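Local coordinates for Nup188 (Myceliophthora thermophila, PDB 4KF8), which is a scaffold nucleoporin of the nuclear pore that shares structural and functional properties with nuclear transport receptors, at residues D75-A86 and I127-A137; E118-M128 and L166-Q175. All blocks are in the same frame, centred on the assembly; numbering follows the deposited sequence.

Contact 1: D75-A86 and I127-A137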
# COMPACT_ATOMS: atom_id res chain seq x y z
N ASP A 75 17.77 -9.44 -4.80
CA ASP A 75 17.86 -10.04 -6.13
C ASP A 75 17.56 -11.52 -6.08
O ASP A 75 16.63 -12.01 -6.73
CB ASP A 75 19.25 -9.82 -6.73
CG ASP A 75 19.35 -10.35 -8.16
OD1 ASP A 75 19.60 -11.56 -8.33
OD2 ASP A 75 19.17 -9.55 -9.10
N ARG A 76 18.36 -12.24 -5.30
CA ARG A 76 18.31 -13.70 -5.25
C ARG A 76 17.01 -14.24 -4.66
O ARG A 76 16.58 -15.34 -5.00
CB ARG A 76 19.52 -14.25 -4.50
N VAL A 77 16.37 -13.46 -3.78
CA VAL A 77 15.12 -13.91 -3.16
C VAL A 77 13.87 -13.20 -3.70
O VAL A 77 13.00 -13.85 -4.28
CB VAL A 77 15.16 -13.80 -1.61
CG1 VAL A 77 13.80 -14.12 -1.02
CG2 VAL A 77 16.22 -14.74 -1.03
N VAL A 78 13.79 -11.89 -3.51
CA VAL A 78 12.55 -11.16 -3.78
C VAL A 78 12.21 -11.01 -5.27
O VAL A 78 11.09 -11.31 -5.68
CB VAL A 78 12.55 -9.76 -3.12
CG1 VAL A 78 11.21 -9.09 -3.31
CG2 VAL A 78 12.89 -9.88 -1.64
N ALA A 79 13.16 -10.54 -6.06
CA ALA A 79 12.92 -10.34 -7.49
C ALA A 79 12.67 -11.66 -8.21
O ALA A 79 11.69 -11.80 -8.95
CB ALA A 79 14.08 -9.59 -8.13
N ARG A 80 13.55 -12.63 -7.97
CA ARG A 80 13.48 -13.93 -8.63
C ARG A 80 12.18 -14.68 -8.36
O ARG A 80 11.64 -15.35 -9.24
CB ARG A 80 14.67 -14.79 -8.21
CG ARG A 80 14.70 -16.18 -8.84
CD ARG A 80 15.78 -17.03 -8.20
NE ARG A 80 17.07 -16.35 -8.18
CZ ARG A 80 18.16 -16.82 -7.59
NH1 ARG A 80 18.12 -17.99 -6.94
NH2 ARG A 80 19.29 -16.13 -7.63
N SER A 81 11.67 -14.55 -7.14
CA SER A 81 10.47 -15.28 -6.74
C SER A 81 9.21 -14.74 -7.41
O SER A 81 8.36 -15.51 -7.84
CB SER A 81 10.31 -15.28 -5.22
OG SER A 81 11.33 -16.05 -4.61
N PHE A 82 9.11 -13.41 -7.50
CA PHE A 82 7.96 -12.78 -8.15
C PHE A 82 7.86 -13.17 -9.62
O PHE A 82 6.77 -13.33 -10.16
CB PHE A 82 8.02 -11.26 -8.01
CG PHE A 82 6.90 -10.55 -8.71
CD1 PHE A 82 5.61 -10.57 -8.20
CD2 PHE A 82 7.12 -9.87 -9.90
CE1 PHE A 82 4.58 -9.92 -8.84
CE2 PHE A 82 6.09 -9.23 -10.55
CZ PHE A 82 4.82 -9.26 -10.02
N ARG A 83 9.02 -13.31 -10.26
CA ARG A 83 9.10 -13.79 -11.63
C ARG A 83 8.43 -15.15 -11.77
O ARG A 83 7.72 -15.41 -12.75
CB ARG A 83 10.56 -13.89 -12.07
CG ARG A 83 11.31 -12.58 -12.04
CD ARG A 83 11.05 -11.76 -13.30
NE ARG A 83 11.70 -12.34 -14.48
CZ ARG A 83 11.04 -12.82 -15.53
NH1 ARG A 83 9.72 -12.77 -15.57
NH2 ARG A 83 11.71 -13.34 -16.55
N ASN A 84 8.65 -16.01 -10.79
CA ASN A 84 8.05 -17.34 -10.80
C ASN A 84 6.56 -17.30 -10.49
O ASN A 84 5.80 -18.15 -10.97
CB ASN A 84 8.77 -18.26 -9.81
CG ASN A 84 10.25 -18.38 -10.10
OD1 ASN A 84 10.84 -17.54 -10.78
ND2 ASN A 84 10.87 -19.44 -9.58
N LEU A 85 6.14 -16.31 -9.70
CA LEU A 85 4.76 -16.23 -9.23
C LEU A 85 3.74 -15.93 -10.33
O LEU A 85 2.54 -15.88 -10.07
CB LEU A 85 4.64 -15.20 -8.10
CG LEU A 85 4.42 -15.76 -6.70
CD1 LEU A 85 3.03 -16.38 -6.58
CD2 LEU A 85 5.49 -16.78 -6.36
N ALA A 86 4.21 -15.74 -11.56
CA ALA A 86 3.32 -15.61 -12.70
C ALA A 86 2.93 -17.00 -13.20
O ALA A 86 2.40 -17.16 -14.30
CB ALA A 86 3.97 -14.80 -13.81
N ILE A 127 18.63 -3.57 -9.51
CA ILE A 127 18.28 -4.96 -9.24
C ILE A 127 16.89 -5.31 -9.74
O ILE A 127 16.70 -6.32 -10.42
CB ILE A 127 18.30 -5.26 -7.72
CG1 ILE A 127 19.71 -5.12 -7.15
CG2 ILE A 127 17.75 -6.65 -7.46
CD1 ILE A 127 19.75 -5.20 -5.64
N MSE A 128 15.93 -4.46 -9.40
CA MSE A 128 14.56 -4.66 -9.83
C MSE A 128 14.47 -4.69 -11.35
O MSE A 128 14.24 -5.74 -11.93
CB MSE A 128 13.65 -3.59 -9.23
CG MSE A 128 13.55 -3.67 -7.71
SE MSE A 128 13.05 -5.44 -7.07
CE MSE A 128 11.20 -5.43 -7.68
N SER A 129 14.69 -3.53 -11.98
CA SER A 129 14.65 -3.40 -13.44
C SER A 129 15.33 -4.55 -14.20
O SER A 129 14.93 -4.87 -15.33
CB SER A 129 15.25 -2.05 -13.87
OG SER A 129 16.51 -1.83 -13.27
N SER A 130 16.34 -5.16 -13.60
CA SER A 130 17.03 -6.29 -14.22
C SER A 130 16.05 -7.42 -14.54
O SER A 130 15.94 -7.84 -15.69
CB SER A 130 18.16 -6.81 -13.32
OG SER A 130 19.11 -5.80 -13.06
N HIS A 131 15.35 -7.92 -13.53
CA HIS A 131 14.25 -8.84 -13.76
C HIS A 131 13.08 -8.10 -14.40
O HIS A 131 13.14 -6.89 -14.64
CB HIS A 131 13.82 -9.50 -12.45
CG HIS A 131 14.74 -10.59 -12.00
ND1 HIS A 131 14.62 -11.90 -12.43
CD2 HIS A 131 15.80 -10.57 -11.16
CE1 HIS A 131 15.56 -12.63 -11.87
NE2 HIS A 131 16.29 -11.86 -11.10
N ASN A 132 12.01 -8.84 -14.66
CA ASN A 132 10.83 -8.27 -15.30
C ASN A 132 10.01 -7.37 -14.38
O ASN A 132 9.64 -6.25 -14.74
CB ASN A 132 9.97 -9.38 -15.91
CG ASN A 132 10.20 -9.55 -17.39
OD1 ASN A 132 11.09 -8.91 -17.97
ND2 ASN A 132 9.41 -10.41 -18.02
N VAL A 133 9.73 -7.89 -13.18
CA VAL A 133 9.15 -7.15 -12.06
C VAL A 133 8.01 -6.16 -12.35
O VAL A 133 6.90 -6.58 -12.67
CB VAL A 133 10.24 -6.52 -11.14
CG1 VAL A 133 11.01 -7.63 -10.43
CG2 VAL A 133 11.19 -5.61 -11.92
N LEU A 134 8.27 -4.86 -12.21
CA LEU A 134 7.23 -3.84 -12.36
C LEU A 134 6.46 -3.93 -13.68
O LEU A 134 5.27 -3.63 -13.73
CB LEU A 134 7.75 -2.41 -12.11
CG LEU A 134 9.16 -1.94 -12.47
CD1 LEU A 134 9.15 -0.44 -12.72
CD2 LEU A 134 10.15 -2.25 -11.36
N GLN A 135 7.15 -4.35 -14.74
CA GLN A 135 6.48 -4.66 -15.99
C GLN A 135 5.44 -5.75 -15.75
O GLN A 135 4.27 -5.60 -16.11
CB GLN A 135 7.50 -5.13 -17.02
CG GLN A 135 8.69 -4.21 -17.20
CD GLN A 135 9.80 -4.86 -18.01
OE1 GLN A 135 9.95 -4.60 -19.21
NE2 GLN A 135 10.58 -5.72 -17.36
N VAL A 136 5.86 -6.85 -15.13
CA VAL A 136 4.96 -7.97 -14.84
C VAL A 136 4.00 -7.64 -13.69
O VAL A 136 2.85 -8.09 -13.68
CB VAL A 136 5.74 -9.27 -14.56
CG1 VAL A 136 4.81 -10.39 -14.10
CG2 VAL A 136 6.50 -9.71 -15.81
N ALA A 137 4.47 -6.85 -12.73
CA ALA A 137 3.60 -6.36 -11.66
C ALA A 137 2.44 -5.54 -12.22
O ALA A 137 1.30 -5.69 -11.78
CB ALA A 137 4.40 -5.55 -10.66

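Contact 2: E118-M128 and L166-Q175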
# COMPACT_ATOMS: atom_id res chain seq x y z
N GLU A 118 17.93 2.81 1.44
CA GLU A 118 17.48 4.15 1.03
C GLU A 118 18.63 5.07 0.62
O GLU A 118 18.41 6.20 0.18
CB GLU A 118 16.58 4.81 2.08
CG GLU A 118 15.29 4.05 2.34
CD GLU A 118 14.51 3.78 1.07
OE1 GLU A 118 14.03 4.75 0.45
OE2 GLU A 118 14.39 2.60 0.68
N GLN A 119 19.86 4.57 0.76
CA GLN A 119 21.02 5.24 0.20
C GLN A 119 21.36 4.53 -1.10
O GLN A 119 21.91 5.12 -2.03
CB GLN A 119 22.20 5.21 1.17
CG GLN A 119 23.51 5.79 0.62
CD GLN A 119 23.49 7.31 0.45
OE1 GLN A 119 22.74 7.85 -0.36
NE2 GLN A 119 24.33 7.99 1.21
N CYS A 120 21.03 3.24 -1.16
CA CYS A 120 21.22 2.44 -2.36
C CYS A 120 19.89 2.16 -3.04
O CYS A 120 19.52 1.00 -3.25
CB CYS A 120 21.92 1.12 -2.02
SG CYS A 120 23.71 1.11 -2.31
N GLN A 121 19.17 3.22 -3.39
CA GLN A 121 17.88 3.07 -4.07
C GLN A 121 18.05 2.78 -5.57
O GLN A 121 17.31 1.99 -6.14
CB GLN A 121 16.99 4.30 -3.85
CG GLN A 121 17.50 5.58 -4.50
CD GLN A 121 16.47 6.69 -4.49
OE1 GLN A 121 15.57 6.72 -3.65
NE2 GLN A 121 16.60 7.62 -5.42
N LEU A 122 19.04 3.42 -6.18
CA LEU A 122 19.36 3.16 -7.58
C LEU A 122 19.84 1.72 -7.71
O LEU A 122 19.66 1.08 -8.75
CB LEU A 122 20.44 4.12 -8.09
CG LEU A 122 20.03 5.59 -8.26
CD1 LEU A 122 21.22 6.44 -8.68
CD2 LEU A 122 18.89 5.71 -9.27
N GLN A 123 20.43 1.22 -6.63
CA GLN A 123 20.85 -0.17 -6.55
C GLN A 123 19.64 -1.08 -6.66
O GLN A 123 19.61 -2.00 -7.47
CB GLN A 123 21.56 -0.41 -5.22
CG GLN A 123 22.65 -1.46 -5.29
CD GLN A 123 23.92 -0.94 -5.91
OE1 GLN A 123 24.76 -0.35 -5.24
NE2 GLN A 123 24.08 -1.17 -7.22
N VAL A 124 18.63 -0.81 -5.83
CA VAL A 124 17.37 -1.53 -5.89
C VAL A 124 16.75 -1.37 -7.27
O VAL A 124 16.33 -2.35 -7.89
CB VAL A 124 16.38 -1.03 -4.83
CG1 VAL A 124 15.12 -1.89 -4.84
CG2 VAL A 124 17.03 -1.05 -3.45
N LEU A 125 16.71 -0.13 -7.76
CA LEU A 125 16.23 0.17 -9.10
C LEU A 125 16.96 -0.70 -10.12
O LEU A 125 16.33 -1.29 -11.00
CB LEU A 125 16.43 1.66 -9.41
CG LEU A 125 16.06 2.25 -10.78
CD1 LEU A 125 17.20 2.14 -11.79
CD2 LEU A 125 14.78 1.62 -11.33
N ASN A 126 18.28 -0.77 -9.99
CA ASN A 126 19.11 -1.61 -10.85
C ASN A 126 18.69 -3.07 -10.75
O ASN A 126 18.41 -3.71 -11.76
CB ASN A 126 20.58 -1.46 -10.44
CG ASN A 126 21.52 -1.53 -11.62
OD1 ASN A 126 21.16 -1.18 -12.75
ND2 ASN A 126 22.75 -1.97 -11.37
N ILE A 127 18.63 -3.57 -9.51
CA ILE A 127 18.28 -4.96 -9.24
C ILE A 127 16.89 -5.31 -9.74
O ILE A 127 16.70 -6.32 -10.42
CB ILE A 127 18.30 -5.26 -7.72
CG1 ILE A 127 19.71 -5.12 -7.15
CG2 ILE A 127 17.75 -6.65 -7.46
CD1 ILE A 127 19.75 -5.20 -5.64
N MSE A 128 15.93 -4.46 -9.40
CA MSE A 128 14.56 -4.66 -9.83
C MSE A 128 14.47 -4.69 -11.35
O MSE A 128 14.24 -5.74 -11.93
CB MSE A 128 13.65 -3.59 -9.23
CG MSE A 128 13.55 -3.67 -7.71
SE MSE A 128 13.05 -5.44 -7.07
CE MSE A 128 11.20 -5.43 -7.68
N LEU A 166 7.78 -0.39 -3.57
CA LEU A 166 8.89 0.08 -4.39
C LEU A 166 8.79 1.57 -4.66
O LEU A 166 9.80 2.24 -4.84
CB LEU A 166 8.91 -0.67 -5.72
CG LEU A 166 9.25 -2.15 -5.66
CD1 LEU A 166 8.93 -2.77 -7.00
CD2 LEU A 166 10.71 -2.36 -5.29
N SER A 167 7.57 2.09 -4.70
CA SER A 167 7.35 3.49 -5.03
C SER A 167 7.79 4.43 -3.92
O SER A 167 7.87 5.64 -4.11
CB SER A 167 5.88 3.74 -5.39
OG SER A 167 5.03 3.46 -4.30
N ALA A 168 8.08 3.87 -2.75
CA ALA A 168 8.60 4.66 -1.64
C ALA A 168 10.03 5.08 -1.94
O ALA A 168 10.59 5.94 -1.27
CB ALA A 168 8.54 3.87 -0.35
N LEU A 169 10.61 4.46 -2.96
CA LEU A 169 11.92 4.85 -3.47
C LEU A 169 11.71 5.72 -4.71
O LEU A 169 11.35 5.22 -5.77
CB LEU A 169 12.74 3.61 -3.83
CG LEU A 169 13.06 2.58 -2.74
CD1 LEU A 169 11.90 1.62 -2.51
CD2 LEU A 169 14.32 1.80 -3.08
N PRO A 170 11.94 7.04 -4.56
CA PRO A 170 11.70 8.08 -5.57
C PRO A 170 12.18 7.73 -6.98
O PRO A 170 11.50 8.07 -7.95
CB PRO A 170 12.50 9.27 -5.04
CG PRO A 170 12.47 9.10 -3.57
CD PRO A 170 12.51 7.61 -3.33
N ALA A 171 13.32 7.06 -7.09
CA ALA A 171 13.86 6.68 -8.39
C ALA A 171 12.97 5.67 -9.10
O ALA A 171 12.70 5.81 -10.29
CB ALA A 171 15.27 6.13 -8.23
N LEU A 172 12.51 4.66 -8.37
CA LEU A 172 11.61 3.65 -8.92
C LEU A 172 10.23 4.24 -9.21
O LEU A 172 9.50 3.75 -10.07
CB LEU A 172 11.47 2.46 -7.97
CG LEU A 172 12.63 1.46 -7.91
CD1 LEU A 172 13.66 1.85 -6.87
CD2 LEU A 172 12.10 0.07 -7.65
N ALA A 173 9.88 5.29 -8.47
CA ALA A 173 8.63 6.00 -8.69
C ALA A 173 8.61 6.70 -10.04
O ALA A 173 7.57 6.80 -10.69
CB ALA A 173 8.39 7.00 -7.57
N GLU A 174 9.78 7.18 -10.46
CA GLU A 174 9.90 7.85 -11.75
C GLU A 174 9.74 6.84 -12.89
O GLU A 174 9.20 7.17 -13.94
CB GLU A 174 11.24 8.57 -11.86
CG GLU A 174 11.39 9.45 -13.10
CD GLU A 174 12.75 10.12 -13.19
OE1 GLU A 174 13.66 9.72 -12.43
OE2 GLU A 174 12.90 11.04 -14.02
N GLN A 175 10.21 5.62 -12.66
CA GLN A 175 10.15 4.57 -13.67
C GLN A 175 8.72 4.16 -13.99
O GLN A 175 8.39 3.91 -15.15
CB GLN A 175 10.95 3.35 -13.21
CG GLN A 175 11.92 2.82 -14.25
CD GLN A 175 13.01 3.82 -14.57
OE1 GLN A 175 13.30 4.73 -13.79
NE2 GLN A 175 13.64 3.66 -15.73

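Contact 1: D75-A86 and I127-A137
Phe-82 and Arg-83 leave the same helix with different first torsions and meet different parts of 127-137. In Phe-82, CG stands anti to the backbone N (chi1 177°), and the ring runs edge-on into the start of helix 134-143: Phe-82 CZ lies 3.5 Å from Ala-137 CA, with the Ala-137 N in the ring plane, while Val-136 CG1 approaches obliquely. Leu-101 and Leu-162 of two further helices also touch this ring. In Arg-83, CG is anti to the carbonyl carbon and the chain bends at chi2 and chi3, which folds it along the turn between helices 121-130 and 134-143. There Arg-83 CG sits 3.4 Å from His-131 ND1, and Asn-132 CB lies over one guanidinium face. The imidazole, turned 58° from the guanidinium, has the backbone of Ala-79 and Arg-80 over one face, and His-131 CD2 is 3.6 Å from Ala-79 CB. With an alanine at Arg-83, the Asn-132 side chain would probably lose the guanidinium it packs against and the ND1 edge of His-131 its aliphatic neighbour. At the other end, Ile-127 CG2 meets Asp-75 CB at 3.6 Å. Lacking hydrogen bonds between the segments, the contact implies adhesion through apolar groups, the aliphatic part of an arginine and its flat guanidinium face; Asp-75 and Arg-83, both near the imidazole, would probably pull its protonation in opposite directions.

Contact 2: E118-M128 and L166-Q175
Gln-121 meets Leu-169 and the start of helix 170-178 at its CB and again at its amide. Gln-121 CB touches Leu-169 CD2 at 3.7 Å. CG then lies between the backbone N and the carbonyl carbon (chi1 67°), and the chain runs on extended, carrying Gln-121 CD to 4.0 Å from Ala-171 CB. At the tip the amide divides: Gln-121 OE1 comes within 3.2 Å of Pro-170 CD, the two side chains crossing at about a right angle, and NE2 rests against Ala-171 CB. The amide's polar atoms thus lie against carbons of Pro-170 and Ala-171. Leu-122 adds its CD2 to the same alanine methyl from the next position. Leu-169, at the N-cap of that helix, projects its CD2 between Gln-121 and Val-124, and it also touches Leu-112 of helix 98-113. Further along, Leu-125 and Leu-172 slide past each other in opposite directions, bringing Leu-172 CD1 to 3.8 Å from Leu-125 CB. The selenomethionine Met-128, bent at chi2 and chi3, ends tip to tip with Leu-166, Met-128 CE 3.6 Å from Leu-166 CD1, while Met-128 CG lies 4.0 Å from Leu-172 CD2. The axes of 121-128 and 170-175 approach to 9.0 Å, with 41° between their N-to-C directions. One helix thus packs against the bend between two others, consistent with the TPR-clan family of this all-helical domain and its kinship to nuclear transport receptors.

Overall arrangement
Contacts 1 and 2 share helix 121-130, which ends in contact 1 and begins in contact 2; Ile-127 and Met-128 belong to both. Their centres are 14 Å apart, on the same side of the chain's centre. Along the chain the segments alternate, 75-86, 118-128 with 127-137, then 166-175, so helix 67-84 is tied forward to 121-130 and 134-143, and helix 121-130 in turn to 154-167 and 170-178. The two sites also touch directly, Leu-134 CD1 lying 4.2 Å from Gln-175 CB. The helices joined are near but not consecutive in the chain, and this crossed order packs them side by side within one all-helical domain.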